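Local coordinates for protein EF0056 (Enterococcus faecalis, PDB 6ORI) that is of unknown molecular function but forms part of the N-terminal region of an enterococcal surface protein linked with biofilm and probably adhesion, at residues Gly238-Asp243 and Phe375-Trp380; Ser278-His283 and Ile307-Gly312. One frame throughout, in Å; residues are numbered along the deposited sequence.

Interaction 1: residues Gly238-Asp243 and Phe375-Trp380; sequences GAIILD and FIFDSW
Phe377 swings its CG to the position anti to its own carbonyl carbon (chi1 -53°), and Leu242 does the same with its CG (chi1 -50°), which carries a methyl of the leucine onto the ring of the phenylalanine. Leu242 CD2 is the atom that lands: it lies over one face of the ring, 4.0 Å from the centroid and 28° off the ring normal, a CH-pi contact. It sits toward the root of the ring, 3.6 Å from Phe377 CG, while the other methyl, Leu242 CD1, reaches Phe377 CD2 at 4.1 Å and touches CB as well. At the far end of the same ring Ile240 CG2 approaches Phe377 CZ obliquely at 4.2 Å. Both aliphatic side chains cross the phenylalanine at about a right angle, and as Ile240 and Leu242 alternate with Ile241 along the strand, they share the side of it that faces Phe377. The backbones stay well apart, with 7.8 Å between the CA atoms of Leu242 and Phe377, so the two strands meet through side chains across the interior of the domain. Thr218 and Leu346, from strands 211-221 and 340-348, and Leu273 and Tyr398 also touch Phe377. Asp243, whose CB points away from this interface, forms a salt bridge with Arg343. No hydrogen bond links residues 238-243 to 375-380: the contact is wholly apolar and buried, so it rests on dispersion and the exclusion of water, with the CH-pi approach as its directional element.

Interaction 2: residues Ser278-His283 and Ile307-Gly312; sequences SGIQMH and IERREG
Ile280 sets its CD1 methyl against the branched side chain of Ile307, overlapping it at CG2 (3.6 Å from Ile280 CD1) and at CG1 (3.8 Å from the same methyl). The two isoleucines cross at about a right angle, so one end methyl rests on several carbons of its partner. With Ile307 CG1 lying between the backbone N and the carbonyl carbon (chi1 52°), both branches come within reach of that methyl. Ile307 CG1 also supports one face of the Arg309 guanidinium, 3.9 Å from its plane and displaced toward the rim. The CB of Arg309 points toward the strand, and the chain is extended from CG to NE. Its NH2 comes 3.1 Å from Ser278 O, near the guanidinium plane, but the angle is too poor for a hydrogen bond; NH2 is instead hydrogen-bonded to Val277 O, one residue earlier. Farther along the loop, Arg310 takes Glu308 side-on: NE meets OE2 at 2.8 Å and NH2 meets OE1 at 2.9 Å, while the backbone N of Arg310 uses the anti lone pair of OE2. Ile307 also packs on Tyr267 and Ile269 of strand 264-269. Here the loop from strand 300-304 to strand 318-322 passes from one sheet to the other and packs on both at their margin, a crossing consistent with an immunoglobulin-like beta sandwich.

In the fold
The centres of the two interactions lie about 12 Å apart, their nearest atoms about 7 Å, and they do not touch. Strands 239-248 and 277-284 belong to one five-stranded antiparallel sheet, with strand 340-348 between them; strand 375-382 belongs to the facing four-stranded sheet. In sequence order 238-243 comes first, then both segments of interaction 2, and 375-380 last, so the longer closure encloses the shorter. Interaction 1 joins the sheets in the buried interior, whereas interaction 2 lies at the partly exposed margin, on the loop between strands 300-304 and 318-322. Both bring together the two sheets of what is probably one immunoglobulin-like domain, at different depths; the side chain of Phe377 is about 12 Å from the bound calcium ion.

Interaction 1: residues Gly238-Asp243 and Phe375-Trp380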
loop_
_atom_site.group_PDB
_atom_site.type_symbol
_atom_site.label_atom_id
_atom_site.label_comp_id
_atom_site.label_asym_id
_atom_site.label_seq_id
_atom_site.Cartn_x
_atom_site.Cartn_y
_atom_site.Cartn_z
ATOM N N GLY A 238 16.300 -15.313 0.756
ATOM C CA GLY A 238 15.207 -14.465 0.346
ATOM C C GLY A 238 15.146 -13.194 1.168
ATOM O O GLY A 238 16.003 -12.877 1.997
ATOM N N ALA A 239 14.119 -12.417 0.903
ATOM C CA ALA A 239 14.021 -11.092 1.477
ATOM C C ALA A 239 12.584 -10.674 1.618
ATOM O O ALA A 239 11.717 -11.118 0.860
ATOM C CB ALA A 239 14.748 -10.113 0.607
ATOM N N ILE A 240 12.310 -9.828 2.593
ATOM C CA ILE A 240 11.046 -9.126 2.614
ATOM C C ILE A 240 11.246 -7.791 1.921
ATOM O O ILE A 240 12.147 -7.027 2.277
ATOM C CB ILE A 240 10.505 -8.930 4.030
ATOM C CG1 ILE A 240 10.236 -10.291 4.678
ATOM C CG2 ILE A 240 9.235 -8.069 3.994
ATOM C CD1 ILE A 240 10.006 -10.219 6.178
ATOM N N ILE A 241 10.427 -7.546 0.905
ATOM C CA ILE A 241 10.482 -6.330 0.107
ATOM C C ILE A 241 9.414 -5.381 0.574
ATOM O O ILE A 241 8.254 -5.759 0.703
ATOM C CB ILE A 241 10.210 -6.608 -1.389
ATOM C CG1 ILE A 241 10.981 -7.831 -1.897
ATOM C CG2 ILE A 241 10.527 -5.386 -2.242
ATOM C CD1 ILE A 241 12.454 -7.761 -1.701
ATOM N N LEU A 242 9.800 -4.147 0.845
ATOM C CA LEU A 242 8.882 -3.066 1.193
ATOM C C LEU A 242 8.827 -2.136 0.011
ATOM O O LEU A 242 9.853 -1.563 -0.390
ATOM C CB LEU A 242 9.344 -2.261 2.398
ATOM C CG LEU A 242 9.746 -3.014 3.643
ATOM C CD1 LEU A 242 10.137 -2.033 4.766
ATOM C CD2 LEU A 242 8.606 -3.901 4.068
ATOM N N ASP A 243 7.648 -1.971 -0.554
ATOM C CA ASP A 243 7.428 -0.997 -1.605
ATOM C C ASP A 243 6.650 0.168 -1.013
ATOM O O ASP A 243 5.460 0.035 -0.683
ATOM C CB ASP A 243 6.701 -1.626 -2.792
ATOM C CG ASP A 243 7.635 -2.463 -3.672
ATOM O OD1 ASP A 243 8.860 -2.416 -3.457
ATOM O OD2 ASP A 243 7.152 -3.150 -4.587
ATOM N N PHE A 375 3.691 -8.982 11.332
ATOM C CA PHE A 375 4.818 -8.046 11.311
ATOM C C PHE A 375 4.393 -6.720 10.710
ATOM O O PHE A 375 3.702 -6.694 9.695
ATOM C CB PHE A 375 5.962 -8.597 10.481
ATOM C CG PHE A 375 6.560 -9.854 11.011
ATOM C CD1 PHE A 375 7.137 -9.908 12.269
ATOM C CD2 PHE A 375 6.565 -10.989 10.226
ATOM C CE1 PHE A 375 7.712 -11.081 12.727
ATOM C CE2 PHE A 375 7.131 -12.167 10.684
ATOM C CZ PHE A 375 7.700 -12.210 11.939
ATOM N N ILE A 376 4.827 -5.631 11.328
ATOM C CA ILE A 376 4.464 -4.275 10.896
ATOM C C ILE A 376 5.687 -3.547 10.348
ATOM O O ILE A 376 6.768 -3.632 10.912
ATOM C CB ILE A 376 3.881 -3.467 12.072
ATOM C CG1 ILE A 376 2.632 -4.168 12.630
ATOM C CG2 ILE A 376 3.539 -2.053 11.639
ATOM C CD1 ILE A 376 1.501 -4.365 11.645
ATOM N N PHE A 377 5.481 -2.825 9.252
ATOM C CA PHE A 377 6.507 -2.035 8.585
ATOM C C PHE A 377 5.984 -0.636 8.279
ATOM O O PHE A 377 4.844 -0.467 7.880
ATOM C CB PHE A 377 6.938 -2.700 7.281
ATOM C CG PHE A 377 7.359 -4.127 7.450
ATOM C CD1 PHE A 377 6.439 -5.142 7.386
ATOM C CD2 PHE A 377 8.670 -4.450 7.718
ATOM C CE1 PHE A 377 6.824 -6.434 7.551
ATOM C CE2 PHE A 377 9.042 -5.756 7.888
ATOM C CZ PHE A 377 8.122 -6.746 7.803
ATOM N N ASP A 378 6.833 0.373 8.397
ATOM C CA ASP A 378 6.418 1.749 8.106
ATOM C C ASP A 378 7.448 2.403 7.204
ATOM O O ASP A 378 8.619 2.024 7.214
ATOM C CB ASP A 378 6.310 2.554 9.399
ATOM C CG ASP A 378 5.523 1.832 10.476
ATOM O OD1 ASP A 378 4.293 1.991 10.508
ATOM O OD2 ASP A 378 6.124 1.071 11.266
ATOM N N SER A 379 7.020 3.402 6.452
ATOM C CA SER A 379 7.931 4.184 5.629
ATOM C C SER A 379 7.362 5.576 5.466
ATOM O O SER A 379 6.146 5.755 5.422
ATOM C CB SER A 379 8.134 3.545 4.269
ATOM O OG SER A 379 8.630 2.234 4.399
ATOM N N TRP A 380 8.232 6.575 5.362
ATOM C CA TRP A 380 7.775 7.942 5.177
ATOM C C TRP A 380 8.918 8.791 4.676
ATOM O O TRP A 380 10.088 8.404 4.810
ATOM C CB TRP A 380 7.184 8.537 6.474
ATOM C CG TRP A 380 8.164 8.713 7.627
ATOM C CD1 TRP A 380 8.777 9.875 8.030
ATOM C CD2 TRP A 380 8.615 7.692 8.533
ATOM N NE1 TRP A 380 9.589 9.631 9.120
ATOM C CE2 TRP A 380 9.511 8.304 9.444
ATOM C CE3 TRP A 380 8.369 6.321 8.651
ATOM C CZ2 TRP A 380 10.142 7.587 10.455
ATOM C CZ3 TRP A 380 9.006 5.617 9.643
ATOM C CH2 TRP A 380 9.884 6.251 10.528
#

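Interaction 2: residues Ser278-His283 and Ile307-Gly312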
loop_
_atom_site.group_PDB
_atom_site.type_symbol
_atom_site.label_atom_id
_atom_site.label_comp_id
_atom_site.label_asym_id
_atom_site.label_seq_id
_atom_site.Cartn_x
_atom_site.Cartn_y
_atom_site.Cartn_z
ATOM N N SER A 278 19.793 -8.944 7.681
ATOM C CA SER A 278 21.204 -8.616 7.509
ATOM C C SER A 278 21.279 -7.384 6.607
ATOM O O SER A 278 20.925 -6.282 7.037
ATOM C CB SER A 278 21.993 -9.810 6.956
ATOM O OG SER A 278 21.538 -10.226 5.682
ATOM N N GLY A 279 21.658 -7.570 5.351
ATOM C CA GLY A 279 21.726 -6.459 4.429
ATOM C C GLY A 279 20.360 -5.848 4.177
ATOM O O GLY A 279 19.327 -6.520 4.155
ATOM N N ILE A 280 20.383 -4.544 3.947
ATOM C CA ILE A 280 19.195 -3.784 3.587
ATOM C C ILE A 280 19.583 -2.946 2.391
ATOM O O ILE A 280 20.463 -2.084 2.493
ATOM C CB ILE A 280 18.696 -2.885 4.727
ATOM C CG1 ILE A 280 18.462 -3.731 5.971
ATOM C CG2 ILE A 280 17.423 -2.155 4.306
ATOM C CD1 ILE A 280 18.271 -2.939 7.223
ATOM N N GLN A 281 18.964 -3.212 1.249
ATOM C CA GLN A 281 19.245 -2.479 0.014
ATOM C C GLN A 281 18.140 -1.507 -0.304
ATOM O O GLN A 281 16.966 -1.818 -0.123
ATOM C CB GLN A 281 19.395 -3.412 -1.198
ATOM C CG GLN A 281 20.331 -4.586 -0.964
ATOM C CD GLN A 281 20.630 -5.376 -2.223
ATOM O OE1 GLN A 281 19.958 -5.282 -3.250
ATOM N NE2 GLN A 281 21.684 -6.177 -2.147
ATOM N N MET A 282 18.508 -0.343 -0.817
ATOM C CA MET A 282 17.548 0.611 -1.358
ATOM C C MET A 282 17.598 0.488 -2.859
ATOM O O MET A 282 18.702 0.511 -3.465
ATOM C CB MET A 282 17.933 2.031 -0.957
ATOM C CG MET A 282 16.846 3.038 -1.212
ATOM S SD MET A 282 17.414 4.647 -0.661
ATOM C CE MET A 282 15.916 5.589 -0.890
ATOM N N HIS A 283 16.438 0.313 -3.483
ATOM C CA HIS A 283 16.354 0.283 -4.937
ATOM C C HIS A 283 15.553 1.452 -5.455
ATOM O O HIS A 283 14.547 1.839 -4.848
ATOM C CB HIS A 283 15.681 -1.000 -5.429
ATOM C CG HIS A 283 16.467 -2.254 -5.183
ATOM N ND1 HIS A 283 16.145 -3.463 -5.767
ATOM C CD2 HIS A 283 17.565 -2.484 -4.430
ATOM C CE1 HIS A 283 17.004 -4.384 -5.368
ATOM N NE2 HIS A 283 17.887 -3.816 -4.565
ATOM N N ILE A 307 19.948 0.019 9.879
ATOM C CA ILE A 307 18.880 0.240 10.847
ATOM C C ILE A 307 19.496 0.231 12.222
ATOM O O ILE A 307 20.612 -0.243 12.413
ATOM C CB ILE A 307 17.763 -0.816 10.808
ATOM C CG1 ILE A 307 18.342 -2.225 10.912
ATOM C CG2 ILE A 307 16.857 -0.592 9.592
ATOM C CD1 ILE A 307 17.266 -3.281 11.068
ATOM N N GLU A 308 18.751 0.779 13.165
ATOM C CA GLU A 308 19.172 0.879 14.553
ATOM C C GLU A 308 18.990 -0.487 15.193
ATOM O O GLU A 308 17.882 -1.035 15.216
ATOM C CB GLU A 308 18.307 1.907 15.263
ATOM C CG GLU A 308 18.605 2.026 16.770
ATOM C CD GLU A 308 20.056 2.346 17.030
ATOM O OE1 GLU A 308 20.481 3.451 16.646
ATOM O OE2 GLU A 308 20.789 1.498 17.592
ATOM N N ARG A 309 20.087 -1.040 15.690
ATOM C CA ARG A 309 20.117 -2.396 16.231
ATOM C C ARG A 309 20.463 -2.474 17.716
ATOM O O ARG A 309 20.507 -3.567 18.285
ATOM C CB ARG A 309 21.108 -3.231 15.435
ATOM C CG ARG A 309 20.696 -3.466 13.989
ATOM C CD ARG A 309 21.791 -4.223 13.278
ATOM N NE ARG A 309 21.556 -4.408 11.850
ATOM C CZ ARG A 309 20.777 -5.356 11.340
ATOM N NH1 ARG A 309 20.096 -6.179 12.113
ATOM N NH2 ARG A 309 20.663 -5.466 10.035
ATOM N N ARG A 310 20.715 -1.345 18.355
ATOM C CA ARG A 310 21.029 -1.379 19.782
ATOM C C ARG A 310 19.777 -1.634 20.604
ATOM O O ARG A 310 18.838 -0.844 20.593
ATOM C CB ARG A 310 21.707 -0.080 20.226
ATOM C CG ARG A 310 23.079 0.096 19.632
ATOM C CD ARG A 310 23.645 1.478 19.858
ATOM N NE ARG A 310 22.930 2.501 19.086
ATOM C CZ ARG A 310 23.265 3.784 19.051
ATOM N NH1 ARG A 310 24.273 4.222 19.787
ATOM N NH2 ARG A 310 22.583 4.647 18.310
ATOM N N GLU A 311 19.764 -2.748 21.336
ATOM C CA GLU A 311 18.602 -3.109 22.144
ATOM C C GLU A 311 18.217 -1.977 23.065
ATOM O O GLU A 311 19.074 -1.422 23.755
ATOM C CB GLU A 311 18.881 -4.360 22.991
ATOM C CG GLU A 311 18.989 -5.661 22.207
ATOM C CD GLU A 311 20.385 -5.912 21.651
ATOM O OE1 GLU A 311 21.263 -5.025 21.782
ATOM O OE2 GLU A 311 20.602 -7.005 21.082
ATOM N N GLY A 312 16.939 -1.629 23.081
ATOM C CA GLY A 312 16.445 -0.611 23.981
ATOM C C GLY A 312 16.453 0.790 23.407
ATOM O O GLY A 312 15.850 1.691 23.982
#